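Local coordinates for calcium uptake protein 3, mitochondrial (Homo sapiens, PDB 6AGI) that senses matrix calcium through its EF-hands and regulates the mitochondrial calcium uniporter, working as a disulfide-linked heterodimer with MICU1, at residues His263-Tyr268 against Phe349-Val354; Glu259-Ile264 against Pro342-Thr347; Leu303-Asp308 against Val334-Lys339. All coordinates share one frame; numbering follows the deposited sequence.

Contact 1: residues His263-Tyr268 against Phe349-Val354; sequences HILLRY and FKIFDV. With CA (calcium ion), chain G.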
loop_
_atom_site.group_PDB
_atom_site.type_symbol
_atom_site.label_atom_id
_atom_site.label_comp_id
_atom_site.label_asym_id
_atom_site.label_seq_id
_atom_site.Cartn_x
_atom_site.Cartn_y
_atom_site.Cartn_z
ATOM N N HIS B 263 -4.805 5.349 23.345
ATOM C CA HIS B 263 -5.593 6.543 23.064
ATOM C C HIS B 263 -5.075 7.251 21.823
ATOM O O HIS B 263 -5.868 7.673 20.979
ATOM C CB HIS B 263 -5.595 7.475 24.281
ATOM C CG HIS B 263 -5.962 8.897 23.970
ATOM N ND1 HIS B 263 -7.221 9.272 23.551
ATOM C CD2 HIS B 263 -5.231 10.038 24.032
ATOM C CE1 HIS B 263 -7.248 10.581 23.362
ATOM N NE2 HIS B 263 -6.054 11.069 23.647
ATOM N N ILE B 264 -3.748 7.404 21.704
ATOM C CA ILE B 264 -3.147 7.956 20.486
ATOM C C ILE B 264 -3.457 7.069 19.285
ATOM O O ILE B 264 -3.762 7.558 18.185
ATOM C CB ILE B 264 -1.626 8.127 20.655
ATOM C CG1 ILE B 264 -1.300 9.163 21.732
ATOM C CG2 ILE B 264 -1.005 8.536 19.344
ATOM C CD1 ILE B 264 0.178 9.170 22.107
ATOM N N LEU B 265 -3.380 5.747 19.481
ATOM C CA LEU B 265 -3.640 4.793 18.404
ATOM C C LEU B 265 -5.023 4.959 17.795
ATOM O O LEU B 265 -5.207 4.706 16.603
ATOM C CB LEU B 265 -3.492 3.364 18.910
ATOM C CG LEU B 265 -2.057 2.932 19.106
ATOM C CD1 LEU B 265 -1.983 1.440 19.407
ATOM C CD2 LEU B 265 -1.377 3.298 17.847
ATOM N N LEU B 266 -6.022 5.329 18.595
ATOM C CA LEU B 266 -7.367 5.381 18.040
ATOM C C LEU B 266 -7.527 6.440 16.964
ATOM O O LEU B 266 -8.515 6.397 16.219
ATOM C CB LEU B 266 -8.416 5.593 19.125
ATOM C CG LEU B 266 -8.984 4.239 19.576
ATOM C CD1 LEU B 266 -7.907 3.186 19.884
ATOM C CD2 LEU B 266 -9.976 4.388 20.730
ATOM N N ARG B 267 -6.599 7.391 16.847
ATOM C CA ARG B 267 -6.691 8.254 15.678
ATOM C C ARG B 267 -6.402 7.495 14.384
ATOM O O ARG B 267 -6.983 7.826 13.335
ATOM C CB ARG B 267 -5.708 9.429 15.877
ATOM N N TYR B 268 -5.737 6.345 14.456
ATOM C CA TYR B 268 -5.344 5.632 13.254
ATOM C C TYR B 268 -6.274 4.470 12.976
ATOM O O TYR B 268 -6.016 3.675 12.061
ATOM C CB TYR B 268 -3.904 5.131 13.360
ATOM C CG TYR B 268 -2.880 6.218 13.631
ATOM C CD1 TYR B 268 -2.894 6.926 14.837
ATOM C CD2 TYR B 268 -1.896 6.539 12.692
ATOM C CE1 TYR B 268 -1.973 7.916 15.088
ATOM C CE2 TYR B 268 -0.967 7.525 12.942
ATOM C CZ TYR B 268 -1.013 8.202 14.133
ATOM O OH TYR B 268 -0.089 9.175 14.391
ATOM N N PHE B 349 -0.898 -6.666 21.341
ATOM C CA PHE B 349 -1.834 -7.785 21.417
ATOM C C PHE B 349 -2.912 -7.535 22.467
ATOM O O PHE B 349 -4.102 -7.734 22.201
ATOM C CB PHE B 349 -1.091 -9.100 21.665
ATOM C CG PHE B 349 -0.646 -9.766 20.399
ATOM C CD1 PHE B 349 0.109 -9.064 19.461
ATOM C CD2 PHE B 349 -1.044 -11.062 20.098
ATOM C CE1 PHE B 349 0.516 -9.659 18.280
ATOM C CE2 PHE B 349 -0.645 -11.669 18.910
ATOM C CZ PHE B 349 0.135 -10.957 17.999
ATOM N N LYS B 350 -2.527 -7.064 23.657
ATOM C CA LYS B 350 -3.543 -6.811 24.675
ATOM C C LYS B 350 -4.471 -5.660 24.285
ATOM O O LYS B 350 -5.622 -5.608 24.730
ATOM C CB LYS B 350 -2.881 -6.530 26.027
ATOM C CG LYS B 350 -2.974 -7.675 27.063
ATOM C CD LYS B 350 -2.314 -8.989 26.632
ATOM C CE LYS B 350 -2.290 -10.000 27.788
ATOM N NZ LYS B 350 -3.566 -10.047 28.576
ATOM N N ILE B 351 -4.004 -4.730 23.459
ATOM C CA ILE B 351 -4.878 -3.660 22.996
ATOM C C ILE B 351 -5.890 -4.186 21.978
ATOM O O ILE B 351 -7.095 -3.960 22.116
ATOM C CB ILE B 351 -4.040 -2.497 22.435
ATOM C CG1 ILE B 351 -3.243 -1.837 23.551
ATOM C CG2 ILE B 351 -4.913 -1.455 21.772
ATOM C CD1 ILE B 351 -2.220 -0.861 23.031
ATOM N N PHE B 352 -5.428 -4.943 20.973
ATOM C CA PHE B 352 -6.268 -5.315 19.831
ATOM C C PHE B 352 -6.864 -6.722 19.869
ATOM O O PHE B 352 -7.786 -6.997 19.090
ATOM C CB PHE B 352 -5.495 -5.196 18.511
ATOM C CG PHE B 352 -5.005 -3.819 18.211
ATOM C CD1 PHE B 352 -5.806 -2.924 17.523
ATOM C CD2 PHE B 352 -3.748 -3.414 18.615
ATOM C CE1 PHE B 352 -5.357 -1.643 17.229
ATOM C CE2 PHE B 352 -3.288 -2.139 18.328
ATOM C CZ PHE B 352 -4.093 -1.250 17.631
ATOM N N ASP B 353 -6.336 -7.631 20.682
ATOM C CA ASP B 353 -6.830 -9.004 20.646
ATOM C C ASP B 353 -8.078 -9.043 21.531
ATOM O O ASP B 353 -8.007 -9.111 22.759
ATOM C CB ASP B 353 -5.744 -9.969 21.109
ATOM C CG ASP B 353 -6.275 -11.308 21.593
ATOM O OD1 ASP B 353 -7.268 -11.823 21.039
ATOM O OD2 ASP B 353 -5.679 -11.837 22.554
ATOM N N VAL B 354 -9.195 -8.770 20.855
ATOM C CA VAL B 354 -10.541 -8.759 21.416
ATOM C C VAL B 354 -11.069 -10.152 21.715
ATOM O O VAL B 354 -11.686 -10.395 22.752
ATOM C CB VAL B 354 -11.532 -8.040 20.482
ATOM C CG1 VAL B 354 -11.141 -6.579 20.316
ATOM C CG2 VAL B 354 -11.591 -8.739 19.132
HETATM CA CA CA G . -7.250 -12.853 18.856
#
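L265 sends one methyl, CD1, across to the pair I351 and F352 on the last turn of helix 342-352, and the contact between the two segments is wholly apolar. L265 CD1 lies 3.9 Å from F352 CZ and 4.0 Å from F352 CE2, so it meets the far end of the phenyl group, approaching the ring obliquely. The same methyl comes within 4.3 Å of I351 CD1. All three side chains are buried. The leucine reaches this far because its CG stands opposite the carbonyl carbon (chi1 -75°) and its chain then extends (chi2 -171°), bridging helix backbones whose nearest CA atoms, those of L265 and I351, are 9.7 Å apart. F352 is braced from its own helix as well: I351 CG2 sits over one ring face, offset toward the rim.

Metal coordination follows directly in sequence. D353, the first residue to leave helical geometry, binds the calcium ion through OD1 at 2.4 Å, while its OD2 accepts a hydrogen bond from D358 N. One carboxylate thus both binds the ion and ties down the loop. D355, D357, the carbonyl of Q359 and E364 also coordinate the ion. D353 opens the binding loop of EF-hand 3, so the apolar anchor at F352 immediately precedes the first ligand.

Around the contact, L265 also packs on F299 and F300 of helix 293-304, and I351 on F277 and V281 of helix 274-284. F352 reaches L360 of strand 359-360 and meets the ring of F365, so the contact is flanked by helices 293-304 and 274-284 and by strand 359-360.

Contact 2: residues Glu259-Ile264 against Pro342-Thr347; sequences EDFAHI and PHLVNT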
loop_
_atom_site.group_PDB
_atom_site.type_symbol
_atom_site.label_atom_id
_atom_site.label_comp_id
_atom_site.label_asym_id
_atom_site.label_seq_id
_atom_site.Cartn_x
_atom_site.Cartn_y
_atom_site.Cartn_z
ATOM N N GLU B 259 -2.403 3.148 28.359
ATOM C CA GLU B 259 -3.709 3.727 28.110
ATOM C C GLU B 259 -3.578 4.923 27.170
ATOM O O GLU B 259 -4.337 5.029 26.197
ATOM C CB GLU B 259 -4.358 4.092 29.450
ATOM C CG GLU B 259 -5.871 4.299 29.419
ATOM C CD GLU B 259 -6.413 4.867 30.724
ATOM O OE1 GLU B 259 -5.609 5.123 31.650
ATOM O OE2 GLU B 259 -7.651 5.030 30.839
ATOM N N ASP B 260 -2.561 5.784 27.392
ATOM C CA ASP B 260 -2.272 6.883 26.463
ATOM C C ASP B 260 -1.770 6.379 25.107
ATOM O O ASP B 260 -2.121 6.940 24.061
ATOM C CB ASP B 260 -1.244 7.851 27.057
ATOM C CG ASP B 260 -1.719 8.525 28.336
ATOM O OD1 ASP B 260 -2.874 9.018 28.359
ATOM O OD2 ASP B 260 -0.920 8.599 29.308
ATOM N N PHE B 261 -0.948 5.328 25.097
ATOM C CA PHE B 261 -0.571 4.709 23.830
ATOM C C PHE B 261 -1.809 4.393 23.001
ATOM O O PHE B 261 -1.999 4.931 21.904
ATOM C CB PHE B 261 0.225 3.431 24.089
ATOM C CG PHE B 261 0.838 2.859 22.851
ATOM C CD1 PHE B 261 1.501 3.686 21.953
ATOM C CD2 PHE B 261 0.705 1.516 22.542
ATOM C CE1 PHE B 261 2.061 3.174 20.786
ATOM C CE2 PHE B 261 1.255 1.002 21.371
ATOM C CZ PHE B 261 1.934 1.835 20.495
ATOM N N ALA B 262 -2.688 3.551 23.549
ATOM C CA ALA B 262 -3.892 3.152 22.832
ATOM C C ALA B 262 -4.721 4.368 22.443
ATOM O O ALA B 262 -5.254 4.445 21.323
ATOM C CB ALA B 262 -4.709 2.189 23.696
ATOM N N HIS B 263 -4.805 5.349 23.345
ATOM C CA HIS B 263 -5.593 6.543 23.064
ATOM C C HIS B 263 -5.075 7.251 21.823
ATOM O O HIS B 263 -5.868 7.673 20.979
ATOM C CB HIS B 263 -5.595 7.475 24.281
ATOM C CG HIS B 263 -5.962 8.897 23.970
ATOM N ND1 HIS B 263 -7.221 9.272 23.551
ATOM C CD2 HIS B 263 -5.231 10.038 24.032
ATOM C CE1 HIS B 263 -7.248 10.581 23.362
ATOM N NE2 HIS B 263 -6.054 11.069 23.647
ATOM N N ILE B 264 -3.748 7.404 21.704
ATOM C CA ILE B 264 -3.147 7.956 20.486
ATOM C C ILE B 264 -3.457 7.069 19.285
ATOM O O ILE B 264 -3.762 7.558 18.185
ATOM C CB ILE B 264 -1.626 8.127 20.655
ATOM C CG1 ILE B 264 -1.300 9.163 21.732
ATOM C CG2 ILE B 264 -1.005 8.536 19.344
ATOM C CD1 ILE B 264 0.178 9.170 22.107
ATOM N N PRO B 342 9.488 -7.196 22.824
ATOM C CA PRO B 342 8.390 -8.082 23.235
ATOM C C PRO B 342 7.381 -7.359 24.080
ATOM O O PRO B 342 6.208 -7.749 24.125
ATOM C CB PRO B 342 9.099 -9.189 24.025
ATOM C CG PRO B 342 10.487 -9.178 23.485
ATOM C CD PRO B 342 10.792 -7.722 23.257
ATOM N N HIS B 343 7.806 -6.318 24.784
ATOM C CA HIS B 343 6.830 -5.517 25.495
ATOM C C HIS B 343 5.882 -4.821 24.521
ATOM O O HIS B 343 4.660 -4.841 24.710
ATOM C CB HIS B 343 7.511 -4.493 26.392
ATOM C CG HIS B 343 6.527 -3.672 27.153
ATOM N ND1 HIS B 343 6.383 -2.315 26.969
ATOM C CD2 HIS B 343 5.589 -4.036 28.060
ATOM C CE1 HIS B 343 5.418 -1.871 27.753
ATOM N NE2 HIS B 343 4.920 -2.894 28.425
ATOM N N LEU B 344 6.426 -4.210 23.465
ATOM C CA LEU B 344 5.576 -3.535 22.487
ATOM C C LEU B 344 4.614 -4.517 21.837
ATOM O O LEU B 344 3.410 -4.256 21.747
ATOM C CB LEU B 344 6.425 -2.848 21.414
ATOM C CG LEU B 344 5.682 -2.092 20.300
ATOM C CD1 LEU B 344 4.873 -0.952 20.886
ATOM C CD2 LEU B 344 6.639 -1.556 19.253
ATOM N N VAL B 345 5.123 -5.672 21.418
ATOM C CA VAL B 345 4.267 -6.664 20.783
ATOM C C VAL B 345 3.181 -7.102 21.744
ATOM O O VAL B 345 1.994 -7.146 21.393
ATOM C CB VAL B 345 5.099 -7.856 20.281
ATOM C CG1 VAL B 345 4.188 -8.963 19.832
ATOM C CG2 VAL B 345 5.964 -7.429 19.104
ATOM N N ASN B 346 3.567 -7.410 22.977
ATOM C CA ASN B 346 2.597 -7.859 23.968
ATOM C C ASN B 346 1.543 -6.791 24.213
ATOM O O ASN B 346 0.347 -7.092 24.364
ATOM C CB ASN B 346 3.340 -8.231 25.251
ATOM C CG ASN B 346 2.449 -8.860 26.296
ATOM O OD1 ASN B 346 1.219 -8.784 26.240
ATOM N ND2 ASN B 346 3.075 -9.563 27.227
ATOM N N THR B 347 1.962 -5.530 24.206
ATOM C CA THR B 347 1.024 -4.449 24.435
ATOM C C THR B 347 0.045 -4.327 23.276
ATOM O O THR B 347 -1.167 -4.212 23.491
ATOM C CB THR B 347 1.783 -3.154 24.677
ATOM O OG1 THR B 347 2.630 -3.319 25.827
ATOM C CG2 THR B 347 0.793 -2.033 24.948
#
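F261 turns its ring to L344 and T347, which touch different parts of it, and these three buried residues form the close part of the contact. L344 CD1 is 4.1 Å from F261 CZ and equally far from CE2, with the two side chains crossing at about a right angle. On another part of the ring, F261 CD2 lies 4.3 Å from T347 CG2. Both methyls approach obliquely. F261 extends toward helix 342-352 with its CG opposite the backbone N (chi1 -171°).

T347 turns its methyl to the phenylalanine and its hydroxyl back to its own helix. T347 OG1 donates to H343 O at 2.8 Å, coming from above the carbonyl plane, while T347 N reaches that oxygen from the opposite face. The buried hydroxyl is therefore satisfied without a partner on the other helix.

Beyond this patch the packing gives way to more exposed residues: E259 and P342 lie at the surface, and the partly exposed H343 has a weak hydrogen bond from NE2 to E258 OE2 and packs on E295 and K289.

Helix 293-304 covers the phenylalanine: F299 meets F261 edge-to-face and F296 packs on it. V345 packs on helix 325-336, and I264 bridges helices 293-304 and 227-250.

Contact 3: residues Leu303-Asp308 against Val334-Lys339; sequences LNNLED and VATGLK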
loop_
_atom_site.group_PDB
_atom_site.type_symbol
_atom_site.label_atom_id
_atom_site.label_comp_id
_atom_site.label_asym_id
_atom_site.label_seq_id
_atom_site.Cartn_x
_atom_site.Cartn_y
_atom_site.Cartn_z
ATOM N N LEU B 303 3.564 1.515 11.210
ATOM C CA LEU B 303 2.270 1.870 10.620
ATOM C C LEU B 303 2.443 2.508 9.264
ATOM O O LEU B 303 1.565 2.364 8.404
ATOM C CB LEU B 303 1.450 2.820 11.490
ATOM C CG LEU B 303 0.828 2.194 12.717
ATOM C CD1 LEU B 303 -0.112 3.163 13.436
ATOM C CD2 LEU B 303 0.166 0.886 12.317
ATOM N N ASN B 304 3.570 3.177 9.029
ATOM C CA ASN B 304 3.691 3.681 7.676
ATOM C C ASN B 304 4.166 2.617 6.702
ATOM O O ASN B 304 4.036 2.817 5.492
ATOM C CB ASN B 304 4.574 4.931 7.627
ATOM C CG ASN B 304 3.823 6.156 8.087
ATOM O OD1 ASN B 304 2.612 6.111 8.254
ATOM N ND2 ASN B 304 4.516 7.250 8.268
ATOM N N ASN B 305 4.631 1.471 7.193
ATOM C CA ASN B 305 5.017 0.360 6.327
ATOM C C ASN B 305 3.971 -0.762 6.383
ATOM O O ASN B 305 4.267 -1.963 6.198
ATOM C CB ASN B 305 6.392 -0.136 6.742
ATOM C CG ASN B 305 7.503 0.496 5.955
ATOM O OD1 ASN B 305 8.330 1.241 6.505
ATOM N ND2 ASN B 305 7.519 0.239 4.653
ATOM N N LEU B 306 2.727 -0.378 6.661
ATOM C CA LEU B 306 1.715 -1.394 6.893
ATOM C C LEU B 306 1.478 -2.286 5.681
ATOM O O LEU B 306 1.107 -3.452 5.860
ATOM C CB LEU B 306 0.399 -0.749 7.324
ATOM C CG LEU B 306 -0.450 -1.799 8.057
ATOM C CD1 LEU B 306 0.121 -2.099 9.422
ATOM C CD2 LEU B 306 -1.893 -1.360 8.176
ATOM N N GLU B 307 1.616 -1.720 4.486
ATOM C CA GLU B 307 1.383 -2.457 3.252
ATOM C C GLU B 307 2.308 -3.651 3.218
ATOM O O GLU B 307 1.868 -4.799 3.165
ATOM C CB GLU B 307 1.629 -1.562 2.036
ATOM C CG GLU B 307 0.472 -0.635 1.704
ATOM C CD GLU B 307 0.396 0.558 2.635
ATOM O OE1 GLU B 307 1.232 0.647 3.560
ATOM O OE2 GLU B 307 -0.499 1.409 2.443
ATOM N N ASP B 308 3.603 -3.367 3.256
ATOM C CA ASP B 308 4.605 -4.427 3.251
ATOM C C ASP B 308 4.250 -5.474 4.294
ATOM O O ASP B 308 4.346 -6.686 4.032
ATOM C CB ASP B 308 6.007 -3.873 3.531
ATOM C CG ASP B 308 6.610 -3.125 2.332
ATOM O OD1 ASP B 308 5.818 -2.628 1.488
ATOM O OD2 ASP B 308 7.855 -3.070 2.183
ATOM N N VAL B 334 10.887 -8.955 9.267
ATOM C CA VAL B 334 11.269 -9.316 7.906
ATOM C C VAL B 334 10.584 -8.410 6.889
ATOM O O VAL B 334 11.149 -8.120 5.820
ATOM C CB VAL B 334 10.964 -10.805 7.637
ATOM C CG1 VAL B 334 10.773 -11.052 6.155
ATOM C CG2 VAL B 334 12.102 -11.675 8.133
ATOM N N ALA B 335 9.379 -7.920 7.199
ATOM C CA ALA B 335 8.699 -6.995 6.297
ATOM C C ALA B 335 9.288 -5.594 6.379
ATOM O O ALA B 335 9.563 -4.974 5.343
ATOM C CB ALA B 335 7.211 -6.957 6.587
ATOM N N THR B 336 9.447 -5.058 7.596
ATOM C CA THR B 336 9.755 -3.640 7.761
ATOM C C THR B 336 11.229 -3.397 8.014
ATOM O O THR B 336 11.740 -2.322 7.713
ATOM C CB THR B 336 9.032 -3.021 8.957
ATOM O OG1 THR B 336 8.971 -3.958 10.042
ATOM C CG2 THR B 336 7.607 -2.844 8.573
ATOM N N GLY B 337 11.909 -4.353 8.656
ATOM C CA GLY B 337 13.231 -4.102 9.171
ATOM C C GLY B 337 13.236 -3.581 10.579
ATOM O O GLY B 337 14.314 -3.468 11.166
ATOM N N LEU B 338 12.073 -3.245 11.141
ATOM C CA LEU B 338 12.035 -2.772 12.517
ATOM C C LEU B 338 12.015 -3.928 13.508
ATOM O O LEU B 338 11.410 -4.975 13.254
ATOM C CB LEU B 338 10.818 -1.895 12.754
ATOM C CG LEU B 338 10.626 -0.779 11.759
ATOM C CD1 LEU B 338 9.165 -0.591 11.629
ATOM C CD2 LEU B 338 11.292 0.496 12.247
ATOM N N LYS B 339 12.674 -3.719 14.657
ATOM C CA LYS B 339 12.700 -4.695 15.741
ATOM C C LYS B 339 11.803 -4.159 16.848
ATOM O O LYS B 339 12.125 -3.144 17.480
ATOM C CB LYS B 339 14.127 -4.955 16.238
ATOM C CG LYS B 339 15.091 -5.442 15.147
ATOM C CD LYS B 339 16.464 -5.848 15.686
ATOM C CE LYS B 339 17.510 -5.972 14.553
ATOM N NZ LYS B 339 18.867 -5.383 14.861
#
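N305 and T336 face each other through carbon: N305 CB touches T336 CG2, 3.5 Å away, at the point where helix 293-304 gives way to helix 306-312. In T336, CG2 stands opposite its own carbonyl carbon, beside the backbone N, and this apolar branch is the one that meets the other segment; the position of the hydroxyl is doubtful. N305 sits at the N-cap position of helix 306-312, yet its side chain makes no capping bond.

Three residues after N305, D308 meets A335, the neighbour of T336. The methyl of A335 approaches the backbone of D308, with A335 CB 3.8 Å from D308 O. In return D308 CB heads toward the segment and lies 4.1 Å from A335 O, with no hydrogen bond between carboxylate and carbonyl. The close approach of the main chains, 5.7 Å between the CA atoms of D308 and A335, is consistent with the small alanine side chain there. The touching residues are all partly exposed, and the contact is van der Waals in character.

G337, with a positive phi of 90°, ends helix 325-336. Behind the contact, T336 and L338 also pack on F302 of helix 293-304. Outward, D308 meets I109 and V334 meets N112 of the second subunit, so the outer edge borders the second copy of the protein in this assembly.

The arrangement is a junction of EF-hand units: the connector leaving the exiting helix of degenerate EF-hand 2 rests against the end of helix 325-336, which probably belongs to the helix-loop-helix paired with EF-hand 3, consistent with the EF-hand domain pair.

Contacts 1 and 2 are buried and join the same two helices, 258-265 and 342-352. Their centres are about 7 Å apart, and they merge where I351 CD1 of contact 1 packs 3.8 Å from F261 CD2 of contact 2. Both rely on aromatic and aliphatic side chains, but contact 1 runs directly into a calcium ligand, whereas contact 2 lies nearer the start of the EF-hand 3 entering helix. Contact 3, with its centre about 17 to 18 Å from the others, is a partly exposed surface contact in which the carbons of polar side chains and an alanine meet at helix ends, partly against backbone, bordered by the second subunit. Y268 packing on L303 connects it to contact 1.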